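PDB 5O9X: phosphoacetylglucosamine mutase from Aspergillus lentulus, which catalyses the interconversion of N-acetylglucosamine 6-phosphate and N-acetylglucosamine 1-phosphate, a step on the route to UDP-N-acetylglucosamine. Local coordinates for residues Y169-R172 with C173-L177; K273-I276 with L277-C280; A406-R409 with S410-L414; G508-D511 with A512-Y516. The protein carries 1 engineered substitution. All blocks are in the same frame, centred on the assembly; numbering follows the deposited sequence.

Contact 1. Residues Y169-R172 with C173-L177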
loop_
_atom_site.group_PDB
_atom_site.type_symbol
_atom_site.label_atom_id
_atom_site.label_comp_id
_atom_site.label_asym_id
_atom_site.label_seq_id
_atom_site.Cartn_x
_atom_site.Cartn_y
_atom_site.Cartn_z
ATOM N N TYR A 169 -12.339 -0.447 0.731
ATOM C CA TYR A 169 -13.522 -0.438 -0.168
ATOM C C TYR A 169 -14.836 -0.460 0.627
ATOM O O TYR A 169 -15.729 0.350 0.348
ATOM C CB TYR A 169 -13.464 -1.627 -1.205
ATOM C CG TYR A 169 -14.765 -1.909 -1.849
ATOM C CD1 TYR A 169 -15.106 -1.264 -3.111
ATOM C CD2 TYR A 169 -15.707 -2.750 -1.255
ATOM C CE1 TYR A 169 -16.329 -1.529 -3.730
ATOM C CE2 TYR A 169 -16.940 -2.978 -1.870
ATOM C CZ TYR A 169 -17.250 -2.362 -3.087
ATOM O OH TYR A 169 -18.504 -2.602 -3.697
ATOM N N VAL A 170 -14.940 -1.345 1.629
ATOM C CA VAL A 170 -16.153 -1.494 2.471
ATOM C C VAL A 170 -16.444 -0.184 3.237
ATOM O O VAL A 170 -17.599 0.244 3.289
ATOM C CB VAL A 170 -16.055 -2.669 3.476
ATOM C CG1 VAL A 170 -17.214 -2.667 4.483
ATOM C CG2 VAL A 170 -16.080 -3.988 2.720
ATOM N N VAL A 171 -15.417 0.397 3.852
ATOM C CA VAL A 171 -15.527 1.687 4.572
ATOM C C VAL A 171 -16.124 2.794 3.641
ATOM O O VAL A 171 -17.137 3.395 4.004
ATOM C CB VAL A 171 -14.176 2.166 5.153
ATOM C CG1 VAL A 171 -14.385 3.573 5.804
ATOM C CG2 VAL A 171 -13.691 1.126 6.236
ATOM N N ARG A 172 -15.477 3.042 2.502
ATOM C CA ARG A 172 -15.968 3.994 1.479
ATOM C C ARG A 172 -17.420 3.664 1.067
ATOM O O ARG A 172 -18.305 4.551 1.121
ATOM C CB ARG A 172 -15.035 4.104 0.301
ATOM C CG ARG A 172 -15.428 5.235 -0.603
ATOM C CD ARG A 172 -14.420 5.365 -1.689
ATOM N NE ARG A 172 -14.654 6.522 -2.555
ATOM C CZ ARG A 172 -13.714 7.013 -3.368
ATOM N NH1 ARG A 172 -12.516 6.443 -3.417
ATOM N NH2 ARG A 172 -13.947 8.074 -4.127
ATOM N N CYS A 173 -17.704 2.412 0.740
ATOM C CA CYS A 173 -19.091 2.046 0.398
ATOM C C CYS A 173 -20.100 2.394 1.479
ATOM O O CYS A 173 -21.152 3.000 1.167
ATOM C CB CYS A 173 -19.260 0.546 0.056
ATOM S SG CYS A 173 -18.459 0.194 -1.515
ATOM N N LYS A 174 -19.836 2.009 2.728
ATOM C CA LYS A 174 -20.857 2.228 3.758
ATOM C C LYS A 174 -21.057 3.774 4.001
ATOM O O LYS A 174 -22.131 4.231 4.423
ATOM C CB LYS A 174 -20.484 1.542 5.069
ATOM C CG LYS A 174 -20.360 0.037 5.024
ATOM C CD LYS A 174 -20.127 -0.494 6.410
ATOM C CE LYS A 174 -21.440 -0.541 7.188
ATOM N NZ LYS A 174 -22.449 -1.452 6.606
ATOM N N ASN A 175 -20.017 4.566 3.771
ATOM C CA ASN A 175 -20.155 6.002 4.022
ATOM C C ASN A 175 -20.750 6.768 2.830
ATOM O O ASN A 175 -20.983 7.965 2.935
ATOM C CB ASN A 175 -18.833 6.613 4.455
ATOM C CG ASN A 175 -18.443 6.198 5.870
ATOM O OD1 ASN A 175 -17.285 5.840 6.110
ATOM N ND2 ASN A 175 -19.381 6.213 6.783
ATOM N N THR A 176 -20.933 6.091 1.697
ATOM C CA THR A 176 -21.425 6.751 0.506
ATOM C C THR A 176 -22.725 6.129 0.005
ATOM O O THR A 176 -23.284 6.619 -0.995
ATOM C CB THR A 176 -20.400 6.767 -0.648
ATOM O OG1 THR A 176 -20.144 5.410 -1.061
ATOM C CG2 THR A 176 -19.109 7.544 -0.275
ATOM N N LEU A 177 -23.196 5.071 0.674
ATOM C CA LEU A 177 -24.303 4.291 0.162
ATOM C C LEU A 177 -25.514 5.267 0.105
ATOM O O LEU A 177 -25.666 6.098 1.010
ATOM C CB LEU A 177 -24.560 3.059 1.051
ATOM C CG LEU A 177 -25.573 2.017 0.575
ATOM C CD1 LEU A 177 -25.179 1.279 -0.713
ATOM C CD2 LEU A 177 -25.903 1.036 1.702
#
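Y169 and C173 meet one turn apart where residues 169-172 run on into 173-177, at the C-terminal end of helix 164-176 in the first alpha/beta/alpha domain of the phosphohexomutase fold. The backbone is alpha-helical: C173 N bonds to Y169 O at 2.9 Å, and K174 N bonds likewise to V170 O. The next step, N175 N to V171 O at 3.1 Å, is more bent, its N-H...O angle down to 145°, and N175 N adds a weak hydrogen bond to R172 O.

On one flank a cysteine sulfur-aromatic contact forms. C173 SG sits over a face of the Y169 ring, 3.5 Å from its centroid and 22° off the normal, displaced toward the phenol end, where Y169 CZ is 3.2 Å from SG. Two torsions bring this about: the tyrosine CG is anti to its own N, while SG lies anti to the C173 carbonyl carbon. The phenol OH is hydrogen-bonded to E185 O, and Y191 meets the ring edge-to-face.

On another flank V170 and K174 lie alongside each other, V170 CG1 touching the lysine methylenes at 4.1 Å from CD. V170 also packs on strands 127-132 and 155-161, so this flank faces the sheet.

Near the helix end, T176 OG1 serves two backbones: it accepts from Y183 N and donates to R172 O at 3.0 Å, arriving 40° above the R172 carbonyl plane.

Contact 2. Residues K273-I276 with L277-C280. Unlike the reference sequence in segment 273-276: I276 (reference Val).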
loop_
_atom_site.group_PDB
_atom_site.type_symbol
_atom_site.label_atom_id
_atom_site.label_comp_id
_atom_site.label_asym_id
_atom_site.label_seq_id
_atom_site.Cartn_x
_atom_site.Cartn_y
_atom_site.Cartn_z
ATOM N N LYS A 273 7.594 -22.443 -10.587
ATOM C CA LYS A 273 7.692 -23.423 -11.693
ATOM C C LYS A 273 7.482 -22.742 -13.043
ATOM O O LYS A 273 7.261 -23.418 -14.040
ATOM C CB LYS A 273 6.607 -24.512 -11.490
ATOM C CG LYS A 273 6.846 -25.382 -10.252
ATOM C CD LYS A 273 8.240 -25.999 -10.234
ATOM C CE LYS A 273 8.423 -27.022 -9.099
ATOM N NZ LYS A 273 8.266 -26.379 -7.741
ATOM N N ALA A 274 7.525 -21.402 -13.077
ATOM C CA ALA A 274 7.282 -20.647 -14.317
ATOM C C ALA A 274 8.278 -20.955 -15.424
ATOM O O ALA A 274 9.451 -21.223 -15.164
ATOM C CB ALA A 274 7.185 -19.098 -14.067
ATOM N N SER A 275 7.775 -21.023 -16.650
ATOM C CA SER A 275 8.647 -21.244 -17.806
ATOM C C SER A 275 9.224 -19.940 -18.284
ATOM O O SER A 275 8.703 -18.855 -17.969
ATOM C CB SER A 275 7.827 -21.925 -18.958
ATOM O OG SER A 275 7.255 -23.158 -18.495
ATOM N N ILE A 276 10.275 -20.042 -19.097
ATOM C CA ILE A 276 10.795 -18.934 -19.880
ATOM C C ILE A 276 9.646 -18.216 -20.559
ATOM O O ILE A 276 8.730 -18.888 -21.041
ATOM C CB ILE A 276 11.839 -19.469 -20.909
ATOM C CG1 ILE A 276 13.212 -19.664 -20.220
ATOM C CG2 ILE A 276 11.969 -18.559 -22.085
ATOM C CD1 ILE A 276 14.015 -20.888 -20.702
ATOM N N LEU A 277 9.665 -16.864 -20.479
ATOM C CA LEU A 277 8.658 -15.948 -21.026
ATOM C C LEU A 277 7.239 -15.988 -20.364
ATOM O O LEU A 277 6.378 -15.223 -20.786
ATOM C CB LEU A 277 8.504 -16.109 -22.581
ATOM C CG LEU A 277 9.746 -15.922 -23.509
ATOM C CD1 LEU A 277 9.350 -16.038 -24.995
ATOM C CD2 LEU A 277 10.436 -14.599 -23.221
ATOM N N ASP A 278 6.978 -16.849 -19.359
ATOM C CA ASP A 278 5.697 -16.754 -18.660
ATOM C C ASP A 278 5.605 -15.362 -17.943
ATOM O O ASP A 278 6.538 -14.997 -17.195
ATOM C CB ASP A 278 5.542 -17.847 -17.609
ATOM C CG ASP A 278 5.131 -19.199 -18.231
ATOM O OD1 ASP A 278 4.718 -19.220 -19.426
ATOM O OD2 ASP A 278 5.209 -20.201 -17.489
ATOM N N ARG A 279 4.485 -14.648 -18.119
ATOM C CA ARG A 279 4.321 -13.355 -17.401
ATOM C C ARG A 279 3.894 -13.710 -15.962
ATOM O O ARG A 279 2.911 -14.455 -15.803
ATOM C CB ARG A 279 3.206 -12.562 -18.063
ATOM C CG ARG A 279 2.910 -11.151 -17.472
ATOM C CD ARG A 279 2.038 -10.380 -18.430
ATOM N NE ARG A 279 0.602 -10.846 -18.517
ATOM C CZ ARG A 279 0.075 -11.618 -19.494
ATOM N NH1 ARG A 279 0.851 -12.118 -20.456
ATOM N NH2 ARG A 279 -1.215 -11.941 -19.462
ATOM N N CYS A 280 4.628 -13.200 -14.949
ATOM C CA CYS A 280 4.298 -13.489 -13.538
ATOM C C CYS A 280 4.081 -12.206 -12.741
ATOM O O CYS A 280 4.579 -11.134 -13.111
ATOM C CB CYS A 280 5.469 -14.227 -12.896
ATOM S SG CYS A 280 5.830 -15.831 -13.720
HETATM O O HOH W 1 8.843 -16.465 -16.528
HETATM O O HOH W 2 4.547 -22.822 -17.884
#
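D278 reaches back to the backbone of S275, the closest polar meeting between 273-276 and 277-280: S275 N donates to D278 OD2 at 2.8 Å with an N-H...O angle of 157°. The N-H comes from above the carboxylate plane, 53° out of it. The aspartate CG stands anti to its carbonyl carbon (chi1 -79°), which turns the carboxylate back over the start of the turn.

The main chain supplies the return bond, D278 N to S275 O at 3.0 Å, which closes a type II beta turn with I276 and L277 at its corners. L277 has the positive phi expected at the third position of such a turn. At these corners I276 CG2 lies 3.7 Å from L277 CG, an apolar touch between two exposed side chains.

Two waters join the first shell. One donates to both S275 O and D278 O; the other donates to D278 OD2 at 2.7 Å and is hydrogen-bonded to S275 OG. A274 CB packs against C280 SG at 3.6 Å, where the chain enters the strand.

Further out, the turn is tied into the mixed sheet of the second domain. L277 pairs through its backbone with L295, C280 with Y293 and R279 with T213, placing the chain as it enters strand 279-283 between strands 290-295 and 212-215. R279 turns away from the turn to form a salt bridge with E436.

D278 OD2 thus accepts from both a peptide N-H and a water, which probably favours the ionised carboxylate and holds this one oxygen in place at a surface turn.

Contact 3. Residues A406-R409 with S410-L414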
loop_
_atom_site.group_PDB
_atom_site.type_symbol
_atom_site.label_atom_id
_atom_site.label_comp_id
_atom_site.label_asym_id
_atom_site.label_seq_id
_atom_site.Cartn_x
_atom_site.Cartn_y
_atom_site.Cartn_z
ATOM N N ALA A 406 -13.176 7.466 -32.836
ATOM C CA ALA A 406 -11.849 7.037 -32.214
ATOM C C ALA A 406 -11.709 7.779 -30.872
ATOM O O ALA A 406 -11.229 7.214 -29.841
ATOM C CB ALA A 406 -10.633 7.373 -33.126
ATOM N N GLN A 407 -12.145 9.054 -30.853
ATOM C CA GLN A 407 -11.989 9.840 -29.622
ATOM C C GLN A 407 -12.937 9.380 -28.557
ATOM O O GLN A 407 -12.584 9.286 -27.346
ATOM C CB GLN A 407 -12.090 11.369 -29.902
ATOM C CG GLN A 407 -11.085 11.856 -30.956
ATOM C CD GLN A 407 -11.346 13.311 -31.381
ATOM O OE1 GLN A 407 -12.363 13.599 -31.989
ATOM N NE2 GLN A 407 -10.395 14.202 -31.114
ATOM N N GLN A 408 -14.161 9.049 -28.974
ATOM C CA GLN A 408 -15.129 8.481 -28.041
ATOM C C GLN A 408 -14.623 7.144 -27.437
ATOM O O GLN A 408 -14.884 6.851 -26.258
ATOM C CB GLN A 408 -16.460 8.218 -28.795
ATOM C CG GLN A 408 -17.637 7.734 -27.927
ATOM C CD GLN A 408 -18.025 8.771 -26.840
ATOM O OE1 GLN A 408 -17.965 10.030 -27.062
ATOM N NE2 GLN A 408 -18.376 8.259 -25.638
ATOM N N ARG A 409 -14.024 6.279 -28.256
ATOM C CA ARG A 409 -13.542 4.979 -27.715
ATOM C C ARG A 409 -12.474 5.221 -26.605
ATOM O O ARG A 409 -12.496 4.575 -25.541
ATOM C CB ARG A 409 -12.940 4.094 -28.850
ATOM C CG ARG A 409 -14.038 3.472 -29.738
ATOM C CD ARG A 409 -13.501 2.422 -30.732
ATOM N NE ARG A 409 -12.607 3.020 -31.761
ATOM C CZ ARG A 409 -13.014 3.520 -32.929
ATOM N NH1 ARG A 409 -14.297 3.528 -33.226
ATOM N NH2 ARG A 409 -12.155 4.001 -33.778
ATOM N N SER A 410 -11.536 6.139 -26.872
ATOM C CA SER A 410 -10.522 6.475 -25.880
ATOM C C SER A 410 -11.127 7.113 -24.654
ATOM O O SER A 410 -10.714 6.798 -23.501
ATOM C CB SER A 410 -9.489 7.373 -26.525
ATOM O OG SER A 410 -8.650 6.547 -27.360
ATOM N N LEU A 411 -12.114 8.007 -24.860
ATOM C CA LEU A 411 -12.777 8.603 -23.718
ATOM C C LEU A 411 -13.463 7.536 -22.852
ATOM O O LEU A 411 -13.330 7.522 -21.579
ATOM C CB LEU A 411 -13.758 9.737 -24.133
ATOM C CG LEU A 411 -14.341 10.525 -22.929
ATOM C CD1 LEU A 411 -13.283 11.502 -22.393
ATOM C CD2 LEU A 411 -15.527 11.352 -23.402
ATOM N N GLU A 412 -14.162 6.602 -23.495
ATOM C CA GLU A 412 -14.843 5.542 -22.772
ATOM C C GLU A 412 -13.841 4.635 -22.037
ATOM O O GLU A 412 -14.144 4.162 -20.967
ATOM C CB GLU A 412 -15.718 4.671 -23.718
ATOM C CG GLU A 412 -17.142 5.282 -23.863
ATOM C CD GLU A 412 -17.976 4.711 -25.029
ATOM O OE1 GLU A 412 -18.137 3.464 -25.112
ATOM O OE2 GLU A 412 -18.475 5.514 -25.871
ATOM N N CYS A 413 -12.682 4.377 -22.654
ATOM C CA CYS A 413 -11.646 3.580 -21.971
ATOM C C CYS A 413 -11.206 4.350 -20.719
ATOM O O CYS A 413 -11.142 3.789 -19.638
ATOM C CB CYS A 413 -10.487 3.308 -22.954
ATOM S SG CYS A 413 -9.354 2.101 -22.234
ATOM N N LEU A 414 -10.975 5.655 -20.815
ATOM C CA LEU A 414 -10.588 6.413 -19.617
ATOM C C LEU A 414 -11.619 6.366 -18.532
ATOM O O LEU A 414 -11.292 6.236 -17.344
ATOM C CB LEU A 414 -10.305 7.896 -19.936
ATOM C CG LEU A 414 -8.946 8.266 -20.438
ATOM C CD1 LEU A 414 -9.036 9.686 -20.970
ATOM C CD2 LEU A 414 -7.907 8.146 -19.293
#
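Q408 and E412 are joined across one turn of helix 405-420, a regular alpha helix in which S410 N, L411 N, E412 N and C413 N bond in order to the carbonyl oxygens of A406, Q407, Q408 and R409, at 2.8 to 3.2 Å.

The side-chain link is an i to i+4 hydrogen bond, Q408 NE2 to E412 OE2 at 2.8 Å with an N-H...O angle of 161°. OE2 lies close to the plane of the glutamine amide and receives the N-H on its anti lone pair, the one directed away from OE1. Even so, the amide and carboxylate planes are turned 52° against each other. A bend at chi2 (61°) in Q408 brings its amide back toward the next turn, and the acceptor also lies close to the aliphatic chain, with E412 OE2 3.1 Å from Q408 CG.

Another side of the helix is committed to packing. S410 and C413 touch helix 306-324, S410 through L320 and C413 through both F316 and L320, and S410 OG is hydrogen-bonded to S323 OG. L411 lies against P402 and I326. This flank of helix 405-420 thus packs on helix 306-324, within the third domain.

Because a neutral amide donates to a carboxylate that would normally be charged, the bond gives E412 a polar partner without cancelling its charge.

Contact 4. Residues G508-D511 with A512-Y516. With G16 (1,6-di-O-phosphono-alpha-D-glucopyranose), chain B.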
loop_
_atom_site.group_PDB
_atom_site.type_symbol
_atom_site.label_atom_id
_atom_site.label_comp_id
_atom_site.label_asym_id
_atom_site.label_seq_id
_atom_site.Cartn_x
_atom_site.Cartn_y
_atom_site.Cartn_z
ATOM N N GLY A 508 9.882 2.253 9.533
ATOM C CA GLY A 508 8.708 2.456 10.419
ATOM C C GLY A 508 7.786 1.283 10.429
ATOM O O GLY A 508 6.608 1.417 10.903
ATOM N N THR A 509 8.235 0.120 9.895
ATOM C CA THR A 509 7.389 -1.104 9.968
ATOM C C THR A 509 8.118 -2.275 10.687
ATOM O O THR A 509 7.468 -3.249 11.100
ATOM C CB THR A 509 6.900 -1.621 8.589
ATOM O OG1 THR A 509 8.036 -2.003 7.776
ATOM C CG2 THR A 509 6.058 -0.591 7.842
ATOM N N GLU A 510 9.467 -2.225 10.736
ATOM C CA GLU A 510 10.323 -3.216 11.317
ATOM C C GLU A 510 11.435 -2.525 12.075
ATOM O O GLU A 510 11.757 -1.364 11.782
ATOM C CB GLU A 510 11.029 -4.008 10.184
ATOM C CG GLU A 510 10.063 -4.779 9.346
ATOM C CD GLU A 510 10.816 -5.443 8.203
ATOM O OE1 GLU A 510 10.524 -5.209 6.984
ATOM O OE2 GLU A 510 11.737 -6.162 8.592
ATOM N N ASP A 511 12.029 -3.248 13.034
ATOM C CA ASP A 511 13.176 -2.743 13.736
ATOM C C ASP A 511 14.491 -2.912 12.901
ATOM O O ASP A 511 15.296 -3.852 13.090
ATOM C CB ASP A 511 13.306 -3.469 15.081
ATOM C CG ASP A 511 14.328 -2.777 15.998
ATOM O OD1 ASP A 511 14.865 -1.703 15.621
ATOM O OD2 ASP A 511 14.595 -3.308 17.080
ATOM N N ALA A 512 14.700 -2.038 11.917
ATOM C CA ALA A 512 15.919 -2.046 11.131
ATOM C C ALA A 512 16.122 -0.661 10.535
ATOM O O ALA A 512 15.187 0.170 10.536
ATOM C CB ALA A 512 15.764 -3.018 9.971
ATOM N N VAL A 513 17.350 -0.447 10.011
ATOM C CA VAL A 513 17.633 0.646 9.119
ATOM C C VAL A 513 17.737 0.040 7.703
ATOM O O VAL A 513 18.505 -0.937 7.490
ATOM C CB VAL A 513 18.944 1.381 9.520
ATOM C CG1 VAL A 513 19.358 2.457 8.498
ATOM C CG2 VAL A 513 18.608 2.140 10.816
ATOM N N ARG A 514 17.144 0.757 6.720
ATOM C CA ARG A 514 17.248 0.290 5.327
ATOM C C ARG A 514 18.318 1.048 4.587
ATOM O O ARG A 514 18.361 2.265 4.679
ATOM C CB ARG A 514 15.908 0.526 4.593
ATOM C CG ARG A 514 14.725 -0.187 5.241
ATOM C CD ARG A 514 13.524 -0.287 4.271
ATOM N NE ARG A 514 12.306 -0.827 4.959
ATOM C CZ ARG A 514 12.145 -2.118 5.312
ATOM N NH1 ARG A 514 13.156 -3.012 5.115
ATOM N NH2 ARG A 514 10.966 -2.492 5.904
ATOM N N VAL A 515 19.103 0.321 3.786
ATOM C CA VAL A 515 20.071 0.959 2.895
ATOM C C VAL A 515 19.643 0.622 1.479
ATOM O O VAL A 515 19.458 -0.563 1.148
ATOM C CB VAL A 515 21.500 0.426 3.168
ATOM C CG1 VAL A 515 22.500 0.884 2.078
ATOM C CG2 VAL A 515 21.945 0.909 4.592
ATOM N N TYR A 516 19.653 1.652 0.649
ATOM C CA TYR A 516 19.424 1.447 -0.777
ATOM C C TYR A 516 20.653 1.985 -1.504
ATOM O O TYR A 516 21.204 3.036 -1.129
ATOM C CB TYR A 516 18.170 2.286 -1.144
ATOM C CG TYR A 516 17.958 2.314 -2.674
ATOM C CD1 TYR A 516 17.343 1.226 -3.299
ATOM C CD2 TYR A 516 18.493 3.374 -3.484
ATOM C CE1 TYR A 516 17.152 1.204 -4.735
ATOM C CE2 TYR A 516 18.316 3.348 -4.920
ATOM C CZ TYR A 516 17.658 2.251 -5.512
ATOM O OH TYR A 516 17.499 2.168 -6.925
HETATM C C1 G16 B . 4.150 -0.252 4.511
HETATM C C2 G16 B . 3.667 1.074 3.930
HETATM C C3 G16 B . 4.476 1.418 2.639
HETATM C C4 G16 B . 5.981 1.444 2.838
HETATM C C5 G16 B . 6.401 0.097 3.411
HETATM C C6 G16 B . 7.815 0.047 3.940
HETATM O O1 G16 B . 3.897 -1.293 3.562
HETATM O O2 G16 B . 2.231 1.113 3.662
HETATM O O3 G16 B . 3.957 2.588 2.144
HETATM O O4 G16 B . 6.780 1.651 1.592
HETATM O O5 G16 B . 5.679 -0.215 4.627
HETATM O O6 G16 B . 7.914 1.077 5.024
HETATM P P G16 B . 9.297 1.186 5.865
HETATM O O1P G16 B . 10.474 1.296 4.868
HETATM O O2P G16 B . 9.461 -0.122 6.676
HETATM O O3P G16 B . 9.159 2.355 6.863
HETATM P "P'" G16 B . 2.945 -2.585 3.892
HETATM O O1X G16 B . 1.790 -2.100 4.810
HETATM O O2X G16 B . 3.801 -3.572 4.749
HETATM O O3X G16 B . 2.615 -3.260 2.605
HETATM O O HOH W 3 12.386 -5.861 5.323
#
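E510 and R514 cross at about a right angle, their carboxylate and guanidinium planes 67° apart, and join in a salt bridge. R514 NH2 gives a nearly straight bond to E510 OE1 (3.0 Å, 171°): the oxygen lies in the guanidinium plane, whereas the nitrogen stands above the carboxylate plane. A water reinforces the pair, donating to OE1 and accepting from R514 NH1. E510 OE1 also bonds to H70 NE2, and E510 OE2 forms a salt bridge with R462.

The guanidinium presents a second edge to the ligand, glucose 1,6-bisphosphate. Extended from CG to NE, the arginine chain brings NE within 2.8 Å of phosphate O1P and NH2 within 2.9 Å of O2P. This is the phosphate-binding loop of the C-terminal domain, leading into strand 513-518. Here G508 N bonds to O3P at 2.8 Å, so all three terminal oxygens of the 6-phosphate are engaged by the loop and R514.

T509 approaches R514 at about a right angle too. T509 OG1, placed between the backbone N and carbonyl carbon (chi1 63°), donates to G16 O2P at 2.6 Å, while T509 CG2 lies 3.3 Å from the sugar ring oxygen, G16 O5.

The four contacts follow one another along the chain, each in a different part of the fold: contact 1 in domain I, contact 2 in domain II, contact 3 in domain III and contact 4 in the C-terminal domain. None touches another. The closest pair by nearest atoms is contacts 1 and 3, about 14 Å apart; contacts 3 and 4 have centres about 44 Å apart, on opposite sides of the chain's centre. Contacts 1 and 3 lie on helices, contacts 2 and 4 in loops entering strands of separate sheets. Contact 4 alone includes residues of the sugar bisphosphate pocket, whereas the other three are local structure within the domains that, with the C-terminal one, make up the four-domain enzyme.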